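Local coordinates for malonate decarboxylase subunit alpha (Acinetobacter baumannii ATCC 17978, PDB 6MPR), which probably serves as the acyl-carrier-protein transferase of malonate decarboxylase, exchanging acetyl for malonyl on the carrier subunit before decarboxylation, at residues A[241-255]-A[272-284]. Numbering follows the deposited sequence.
Sequences HIKPVHVLMAMMAIR and FNTAAIELILPTY
Ala250 and Ala276 meet CB to CB at 3.7 Å where two helices of an alpha/beta domain pack against each other, their local axes 8.0 Å apart and crossing at -65°. Strand 265-268, inner in a mixed, largely parallel sheet, lies between the helices in sequence, and both helices rest on that sheet: Ile277 reaches His268 and Met433, while Ala253 touches Leu476.

Apolar packing carries the crossing. The small Ala250 allows close approach, and its CB presses on Ile277 CG1 at 3.4 Å, tighter than usual for two carbons. Knobs-into-holes packing is reciprocal beyond it: Ile280 enters the space among Val247, Ala250, Met251 and Ile254, and Ile254 sits among Ile277, Ile280, Leu281 and Tyr284. CG1 of Ile280 lies between its backbone N and carbonyl carbon (chi1 71°), which with the extended chi2 brings CD1 against Ala250 CB, 3.7 Å away. At the other end, Ile242 extends CD1 to Leu279 CD1, 3.6 Å away.

Aromatic contacts lie at both ends of this apolar packing. Phe272 CB stands 3.6 Å from the His246 ring centroid, nearly on the ring normal, a CH-pi contact; Val245 CG1 lies over the opposite face. The imidazole's rotation is probably also restrained by a nearly straight hydrogen bond (168°) from Lys243 N, the helix N-cap, which reaches His246 ND1 from somewhat outside the ring plane. Met251 CG makes a CH-pi contact over one face of Tyr284, 3.9 Å from the ring centroid, and SD sits farther above the same ring as a Met-aromatic contact, while Arg255 CB approaches the ring edge, 3.7 Å from Tyr284 OH.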
ATOM      1  N   HIS A 241      -2.238 -12.579  32.763  1.00 22.48           N
ATOM      2  CA  HIS A 241      -2.259 -13.861  32.065  1.00 21.80           C
ATOM      3  C   HIS A 241      -0.965 -14.168  31.321  1.00 20.98           C
ATOM      4  O   HIS A 241      -0.865 -15.234  30.705  1.00 28.97           O
ATOM      5  CB  HIS A 241      -3.430 -13.902  31.081  1.00 26.01           C
ATOM      6  CG  HIS A 241      -4.766 -13.996  31.745  1.00 39.72           C
ATOM      7  ND1 HIS A 241      -5.851 -13.248  31.342  1.00 44.89           N
ATOM      8  CD2 HIS A 241      -5.192 -14.750  32.785  1.00 45.61           C
ATOM      9  CE1 HIS A 241      -6.889 -13.539  32.105  1.00 48.64           C
ATOM     10  NE2 HIS A 241      -6.515 -14.448  32.989  1.00 47.96           N
ATOM     11  N   ILE A 242       0.021 -13.267  31.349  1.00 17.40           N
ATOM     12  CA  ILE A 242       1.321 -13.570  30.762  1.00 17.11           C
ATOM     13  C   ILE A 242       2.048 -14.585  31.640  1.00 18.84           C
ATOM     14  O   ILE A 242       2.109 -14.443  32.868  1.00 26.64           O
ATOM     15  CB  ILE A 242       2.146 -12.283  30.587  1.00 17.82           C
ATOM     16  CG1 ILE A 242       1.437 -11.300  29.648  1.00 14.79           C
ATOM     17  CG2 ILE A 242       3.526 -12.615  30.047  1.00 18.99           C
ATOM     18  CD1 ILE A 242       2.048  -9.890  29.642  1.00 13.50           C
ATOM     19  N   LYS A 243       2.617 -15.611  31.012  1.00 16.27           N
ATOM     20  CA  LYS A 243       3.265 -16.702  31.721  1.00 20.14           C
ATOM     21  C   LYS A 243       4.781 -16.676  31.527  1.00 20.63           C
ATOM     22  O   LYS A 243       5.292 -15.959  30.660  1.00 18.10           O
ATOM     23  CB  LYS A 243       2.683 -18.044  31.250  1.00 25.52           C
ATOM     24  CG  LYS A 243       1.149 -18.098  31.398  1.00 30.37           C
ATOM     25  CD  LYS A 243       0.592 -19.506  31.259  1.00 31.50           C
ATOM     26  CE  LYS A 243       0.501 -19.920  29.818  1.00 41.10           C
ATOM     27  NZ  LYS A 243       0.781 -21.374  29.659  1.00 50.73           N
ATOM     28  N   PRO A 244       5.539 -17.409  32.361  1.00 23.29           N
ATOM     29  CA  PRO A 244       6.997 -17.489  32.149  1.00 20.35           C
ATOM     30  C   PRO A 244       7.414 -17.849  30.729  1.00 21.68           C
ATOM     31  O   PRO A 244       8.387 -17.279  30.224  1.00 17.49           O
ATOM     32  CB  PRO A 244       7.424 -18.569  33.151  1.00 23.36           C
ATOM     33  CG  PRO A 244       6.464 -18.411  34.279  1.00 28.76           C
ATOM     34  CD  PRO A 244       5.140 -18.035  33.638  1.00 21.03           C
ATOM     35  N   VAL A 245       6.706 -18.770  30.070  1.00 19.45           N
ATOM     36  CA  VAL A 245       7.070 -19.148  28.702  1.00 22.45           C
ATOM     37  C   VAL A 245       6.984 -17.942  27.762  1.00 21.48           C
ATOM     38  O   VAL A 245       7.808 -17.790  26.848  1.00 16.08           O
ATOM     39  CB  VAL A 245       6.195 -20.326  28.212  1.00 23.62           C
ATOM     40  CG1 VAL A 245       4.715 -19.941  28.143  1.00 18.52           C
ATOM     41  CG2 VAL A 245       6.671 -20.816  26.843  1.00 27.20           C
ATOM     42  N   HIS A 246       5.983 -17.070  27.962  1.00 17.08           N
ATOM     43  CA  HIS A 246       5.885 -15.869  27.132  1.00 17.32           C
ATOM     44  C   HIS A 246       7.077 -14.953  27.371  1.00 20.62           C
ATOM     45  O   HIS A 246       7.615 -14.362  26.427  1.00 17.64           O
ATOM     46  CB  HIS A 246       4.589 -15.114  27.419  1.00 17.53           C
ATOM     47  CG  HIS A 246       3.345 -15.922  27.202  1.00 19.03           C
ATOM     48  ND1 HIS A 246       2.344 -16.003  28.143  1.00 20.91           N
ATOM     49  CD2 HIS A 246       2.935 -16.672  26.151  1.00 24.16           C
ATOM     50  CE1 HIS A 246       1.371 -16.771  27.686  1.00 21.68           C
ATOM     51  NE2 HIS A 246       1.704 -17.187  26.477  1.00 22.61           N
ATOM     52  N   VAL A 247       7.488 -14.817  28.633  1.00 15.29           N
ATOM     53  CA  VAL A 247       8.641 -13.989  28.984  1.00 18.16           C
ATOM     54  C   VAL A 247       9.922 -14.547  28.369  1.00 15.49           C
ATOM     55  O   VAL A 247      10.746 -13.799  27.833  1.00 15.16           O
ATOM     56  CB  VAL A 247       8.754 -13.879  30.513  1.00 21.18           C
ATOM     57  CG1 VAL A 247      10.032 -13.143  30.914  1.00 17.75           C
ATOM     58  CG2 VAL A 247       7.514 -13.212  31.091  1.00 19.83           C
ATOM     59  N   LEU A 248      10.111 -15.867  28.444  1.00 16.11           N
ATOM     60  CA  LEU A 248      11.292 -16.497  27.854  1.00 18.44           C
ATOM     61  C   LEU A 248      11.375 -16.214  26.357  1.00 15.73           C
ATOM     62  O   LEU A 248      12.426 -15.818  25.840  1.00 15.63           O
ATOM     63  CB  LEU A 248      11.265 -18.007  28.119  1.00 19.20           C
ATOM     64  CG  LEU A 248      12.410 -18.879  27.589  1.00 17.68           C
ATOM     65  CD1 LEU A 248      13.741 -18.502  28.212  1.00 21.67           C
ATOM     66  CD2 LEU A 248      12.097 -20.379  27.834  1.00 18.50           C
ATOM     67  N   MET A 249      10.268 -16.405  25.647  1.00 15.32           N
ATOM     68  CA  MET A 249      10.261 -16.149  24.212  1.00 14.99           C
ATOM     69  C   MET A 249      10.486 -14.671  23.916  1.00 16.70           C
ATOM     70  O   MET A 249      11.175 -14.324  22.949  1.00 14.53           O
ATOM     71  CB  MET A 249       8.943 -16.650  23.614  1.00 14.49           C
ATOM     72  CG  MET A 249       8.842 -18.179  23.628  1.00 15.21           C
ATOM     73  SD  MET A 249       7.183 -18.747  23.249  1.00 24.09           S
ATOM     74  CE  MET A 249       7.077 -18.344  21.517  1.00 19.69           C
ATOM     75  N   ALA A 250       9.926 -13.788  24.753  1.00 13.87           N
ATOM     76  CA  ALA A 250      10.141 -12.350  24.587  1.00 13.35           C
ATOM     77  C   ALA A 250      11.608 -11.974  24.798  1.00 14.77           C
ATOM     78  O   ALA A 250      12.148 -11.131  24.071  1.00 13.60           O
ATOM     79  CB  ALA A 250       9.240 -11.584  25.556  1.00 13.23           C
ATOM     80  N   MET A 251      12.273 -12.594  25.778  1.00 14.34           N
ATOM     81  CA  MET A 251      13.702 -12.348  25.965  1.00 14.70           C
ATOM     82  C   MET A 251      14.500 -12.750  24.729  1.00 14.67           C
ATOM     83  O   MET A 251      15.403 -12.022  24.297  1.00 14.59           O
ATOM     84  CB  MET A 251      14.224 -13.107  27.187  1.00 15.54           C
ATOM     85  CG  MET A 251      13.794 -12.525  28.530  1.00 19.82           C
ATOM     86  SD  MET A 251      14.044 -13.709  29.871  1.00 18.57           S
ATOM     87  CE  MET A 251      15.686 -13.279  30.455  1.00 17.32           C
ATOM     88  N   MET A 252      14.203 -13.921  24.165  1.00 14.83           N
ATOM     89  CA  MET A 252      14.910 -14.370  22.968  1.00 17.35           C
ATOM     90  C   MET A 252      14.620 -13.477  21.763  1.00 14.89           C
ATOM     91  O   MET A 252      15.519 -13.227  20.949  1.00 15.45           O
ATOM     92  CB  MET A 252      14.548 -15.826  22.681  1.00 16.62           C
ATOM     93  CG  MET A 252      15.084 -16.773  23.756  1.00 19.16           C
ATOM     94  SD  MET A 252      15.032 -18.504  23.239  1.00 21.88           S
ATOM     95  CE  MET A 252      13.282 -18.854  23.378  1.00 17.49           C
ATOM     96  N   ALA A 253      13.377 -12.996  21.617  1.00 13.57           N
ATOM     97  CA  ALA A 253      13.083 -12.038  20.557  1.00 12.92           C
ATOM     98  C   ALA A 253      13.938 -10.782  20.684  1.00 14.71           C
ATOM     99  O   ALA A 253      14.459 -10.275  19.687  1.00 12.65           O
ATOM    100  CB  ALA A 253      11.593 -11.670  20.561  1.00 15.18           C
ATOM    101  N   ILE A 254      14.085 -10.257  21.897  1.00 15.52           N
ATOM    102  CA  ILE A 254      14.794  -8.989  22.072  1.00 12.95           C
ATOM    103  C   ILE A 254      16.281  -9.167  21.826  1.00 16.90           C
ATOM    104  O   ILE A 254      16.916  -8.380  21.116  1.00 15.44           O
ATOM    105  CB  ILE A 254      14.529  -8.417  23.473  1.00 14.41           C
ATOM    106  CG1 ILE A 254      13.070  -7.983  23.572  1.00 13.59           C
ATOM    107  CG2 ILE A 254      15.509  -7.274  23.762  1.00 13.37           C
ATOM    108  CD1 ILE A 254      12.588  -7.630  24.972  1.00 15.13           C
ATOM    109  N   ARG A 255      16.860 -10.196  22.430  1.00 17.43           N
ATOM    110  CA  ARG A 255      18.289 -10.441  22.332  1.00 15.77           C
ATOM    111  C   ARG A 255      18.655 -11.052  20.982  1.00 20.59           C
ATOM    112  O   ARG A 255      19.585 -10.592  20.308  1.00 17.24           O
ATOM    113  CB  ARG A 255      18.692 -11.351  23.487  1.00 21.42           C
ATOM    114  CG  ARG A 255      20.147 -11.717  23.559  1.00 25.74           C
ATOM    115  CD  ARG A 255      20.949 -10.663  24.292  1.00 32.55           C
ATOM    116  NE  ARG A 255      22.325 -11.102  24.474  1.00 42.38           N
ATOM    117  CZ  ARG A 255      23.344 -10.286  24.717  1.00 51.04           C
ATOM    118  NH1 ARG A 255      23.146  -8.976  24.796  1.00 41.30           N
ATOM    119  NH2 ARG A 255      24.565 -10.781  24.868  1.00 57.39           N
ATOM    120  N   PHE A 272      -0.119 -12.620  23.886  1.00 15.66           N
ATOM    121  CA  PHE A 272       0.654 -12.605  25.123  1.00 16.61           C
ATOM    122  C   PHE A 272       2.146 -12.675  24.835  1.00 20.11           C
ATOM    123  O   PHE A 272       2.946 -12.131  25.601  1.00 15.31           O
ATOM    124  CB  PHE A 272       0.235 -13.756  26.043  1.00 19.76           C
ATOM    125  CG  PHE A 272      -1.165 -13.616  26.597  1.00 18.54           C
ATOM    126  CD1 PHE A 272      -1.507 -12.520  27.381  1.00 17.83           C
ATOM    127  CD2 PHE A 272      -2.128 -14.576  26.338  1.00 25.55           C
ATOM    128  CE1 PHE A 272      -2.778 -12.386  27.900  1.00 18.46           C
ATOM    129  CE2 PHE A 272      -3.408 -14.449  26.852  1.00 25.36           C
ATOM    130  CZ  PHE A 272      -3.735 -13.346  27.624  1.00 21.67           C
ATOM    131  N   ASN A 273       2.530 -13.335  23.738  1.00 19.24           N
ATOM    132  CA  ASN A 273       3.938 -13.394  23.359  0.53 17.35           C
ATOM    133  C   ASN A 273       4.494 -11.998  23.097  1.00 14.16           C
ATOM    134  O   ASN A 273       5.575 -11.646  23.581  1.00 16.25           O
ATOM    135  CB  ASN A 273       4.108 -14.289  22.129  0.53 19.82           C
ATOM    136  CG  ASN A 273       3.188 -13.897  20.984  0.53 21.40           C
ATOM    137  OD1 ASN A 273       2.076 -13.399  21.192  0.53 21.36           O
ATOM    138  ND2 ASN A 273       3.650 -14.124  19.759  0.53 24.19           N
ATOM    139  N   THR A 274       3.764 -11.185  22.338  1.00 13.72           N
ATOM    140  CA  THR A 274       4.297  -9.861  22.019  1.00 12.03           C
ATOM    141  C   THR A 274       4.023  -8.857  23.131  1.00 13.06           C
ATOM    142  O   THR A 274       4.768  -7.882  23.269  1.00 11.50           O
ATOM    143  CB  THR A 274       3.735  -9.367  20.680  1.00 16.89           C
ATOM    144  OG1 THR A 274       2.299  -9.454  20.675  1.00 13.33           O
ATOM    145  CG2 THR A 274       4.305 -10.191  19.519  1.00 15.71           C
ATOM    146  N   ALA A 275       2.971  -9.071  23.932  1.00 12.06           N
ATOM    147  CA  ALA A 275       2.755  -8.212  25.096  1.00 11.28           C
ATOM    148  C   ALA A 275       3.919  -8.329  26.074  1.00 11.98           C
ATOM    149  O   ALA A 275       4.370  -7.327  26.647  1.00 17.87           O
ATOM    150  CB  ALA A 275       1.442  -8.573  25.783  1.00 14.74           C
ATOM    151  N   ALA A 276       4.419  -9.553  26.270  1.00 12.14           N
ATOM    152  CA  ALA A 276       5.594  -9.759  27.114  1.00 15.26           C
ATOM    153  C   ALA A 276       6.799  -8.989  26.586  1.00 14.05           C
ATOM    154  O   ALA A 276       7.561  -8.413  27.371  1.00 13.81           O
ATOM    155  CB  ALA A 276       5.913 -11.260  27.233  1.00 13.21           C
ATOM    156  N   ILE A 277       6.992  -8.959  25.263  1.00 11.97           N
ATOM    157  CA  ILE A 277       8.087  -8.166  24.691  1.00 11.78           C
ATOM    158  C   ILE A 277       7.943  -6.703  25.089  1.00 13.03           C
ATOM    159  O   ILE A 277       8.880  -6.081  25.616  1.00 11.84           O
ATOM    160  CB  ILE A 277       8.120  -8.312  23.154  1.00 12.20           C
ATOM    161  CG1 ILE A 277       8.601  -9.701  22.741  1.00 13.50           C
ATOM    162  CG2 ILE A 277       9.014  -7.245  22.533  1.00 13.20           C
ATOM    163  CD1 ILE A 277       8.531  -9.924  21.240  1.00 15.43           C
ATOM    164  N   GLU A 278       6.761  -6.133  24.825  1.00 14.83           N
ATOM    165  CA  GLU A 278       6.498  -4.735  25.153  1.00 12.53           C
ATOM    166  C   GLU A 278       6.752  -4.453  26.629  1.00 13.49           C
ATOM    167  O   GLU A 278       7.332  -3.415  26.979  1.00 14.21           O
ATOM    168  CB  GLU A 278       5.057  -4.383  24.769  1.00 13.27           C
ATOM    169  CG  GLU A 278       4.758  -4.593  23.269  1.00 10.11           C
ATOM    170  CD  GLU A 278       3.281  -4.605  22.913  1.00 14.74           C
ATOM    171  OE1 GLU A 278       2.451  -4.121  23.706  1.00 14.98           O
ATOM    172  OE2 GLU A 278       2.958  -5.121  21.815  1.00 12.37           O
ATOM    173  N   LEU A 279       6.358  -5.378  27.508  1.00 17.12           N
ATOM    174  CA  LEU A 279       6.457  -5.163  28.949  1.00 13.41           C
ATOM    175  C   LEU A 279       7.835  -5.461  29.535  1.00 17.33           C
ATOM    176  O   LEU A 279       8.094  -5.064  30.678  1.00 16.08           O
ATOM    177  CB  LEU A 279       5.401  -5.993  29.685  1.00 13.96           C
ATOM    178  CG  LEU A 279       3.987  -5.432  29.512  1.00 16.02           C
ATOM    179  CD1 LEU A 279       2.938  -6.389  30.077  1.00 19.06           C
ATOM    180  CD2 LEU A 279       3.885  -4.060  30.170  1.00 15.03           C
ATOM    181  N   ILE A 280       8.734  -6.123  28.808  1.00 14.46           N
ATOM    182  CA  ILE A 280      10.077  -6.326  29.331  1.00 14.64           C
ATOM    183  C   ILE A 280      11.117  -5.477  28.620  1.00 18.20           C
ATOM    184  O   ILE A 280      12.284  -5.506  29.016  1.00 13.83           O
ATOM    185  CB  ILE A 280      10.510  -7.812  29.336  1.00 14.17           C
ATOM    186  CG1 ILE A 280      10.768  -8.339  27.927  1.00 18.53           C
ATOM    187  CG2 ILE A 280       9.530  -8.684  30.110  1.00 16.59           C
ATOM    188  CD1 ILE A 280      11.422  -9.700  27.911  1.00 19.23           C
ATOM    189  N   LEU A 281      10.743  -4.706  27.603  1.00 14.47           N
ATOM    190  CA  LEU A 281      11.681  -3.700  27.108  1.00 16.02           C
ATOM    191  C   LEU A 281      12.215  -2.810  28.222  1.00 16.45           C
ATOM    192  O   LEU A 281      13.441  -2.655  28.315  1.00 14.85           O
ATOM    193  CB  LEU A 281      11.036  -2.865  25.994  1.00 18.86           C
ATOM    194  CG  LEU A 281      10.961  -3.540  24.633  1.00 17.25           C
ATOM    195  CD1 LEU A 281      10.142  -2.655  23.716  1.00 12.50           C
ATOM    196  CD2 LEU A 281      12.373  -3.757  24.081  1.00 17.49           C
ATOM    197  N   PRO A 282      11.392  -2.238  29.113  1.00 17.13           N
ATOM    198  CA  PRO A 282      11.945  -1.315  30.116  1.00 17.24           C
ATOM    199  C   PRO A 282      12.682  -1.999  31.253  1.00 17.93           C
ATOM    200  O   PRO A 282      13.249  -1.301  32.107  1.00 16.42           O
ATOM    201  CB  PRO A 282      10.696  -0.580  30.646  1.00 23.06           C
ATOM    202  CG  PRO A 282       9.611  -0.857  29.633  1.00 15.33           C
ATOM    203  CD  PRO A 282       9.917  -2.221  29.132  1.00 16.57           C
ATOM    204  N   THR A 283      12.682  -3.328  31.313  1.00 17.16           N
ATOM    205  CA  THR A 283      13.391  -4.064  32.356  1.00 18.46           C
ATOM    206  C   THR A 283      14.525  -4.873  31.737  1.00 17.91           C
ATOM    207  O   THR A 283      15.693  -4.508  31.876  1.00 17.91           O
ATOM    208  CB  THR A 283      12.435  -4.975  33.127  1.00 19.97           C
ATOM    209  OG1 THR A 283      11.729  -5.809  32.200  1.00 17.40           O
ATOM    210  CG2 THR A 283      11.431  -4.156  33.927  1.00 20.68           C
ATOM    211  N   TYR A 284      14.209  -5.957  31.032  1.00 19.48           N
ATOM    212  CA  TYR A 284      15.250  -6.740  30.376  1.00 20.10           C
ATOM    213  C   TYR A 284      15.955  -5.929  29.294  1.00 20.52           C
ATOM    214  O   TYR A 284      17.188  -5.956  29.187  1.00 22.45           O
ATOM    215  CB  TYR A 284      14.638  -8.010  29.797  1.00 20.66           C
ATOM    216  CG  TYR A 284      15.620  -8.907  29.091  1.00 15.46           C
ATOM    217  CD1 TYR A 284      16.650  -9.521  29.792  1.00 16.22           C
ATOM    218  CD2 TYR A 284      15.493  -9.173  27.729  1.00 20.25           C
ATOM    219  CE1 TYR A 284      17.546 -10.366  29.144  1.00 19.93           C
ATOM    220  CE2 TYR A 284      16.382 -10.015  27.074  1.00 18.29           C
ATOM    221  CZ  TYR A 284      17.405 -10.603  27.785  1.00 21.63           C
ATOM    222  OH  TYR A 284      18.286 -11.439  27.133  1.00 20.84           O
TER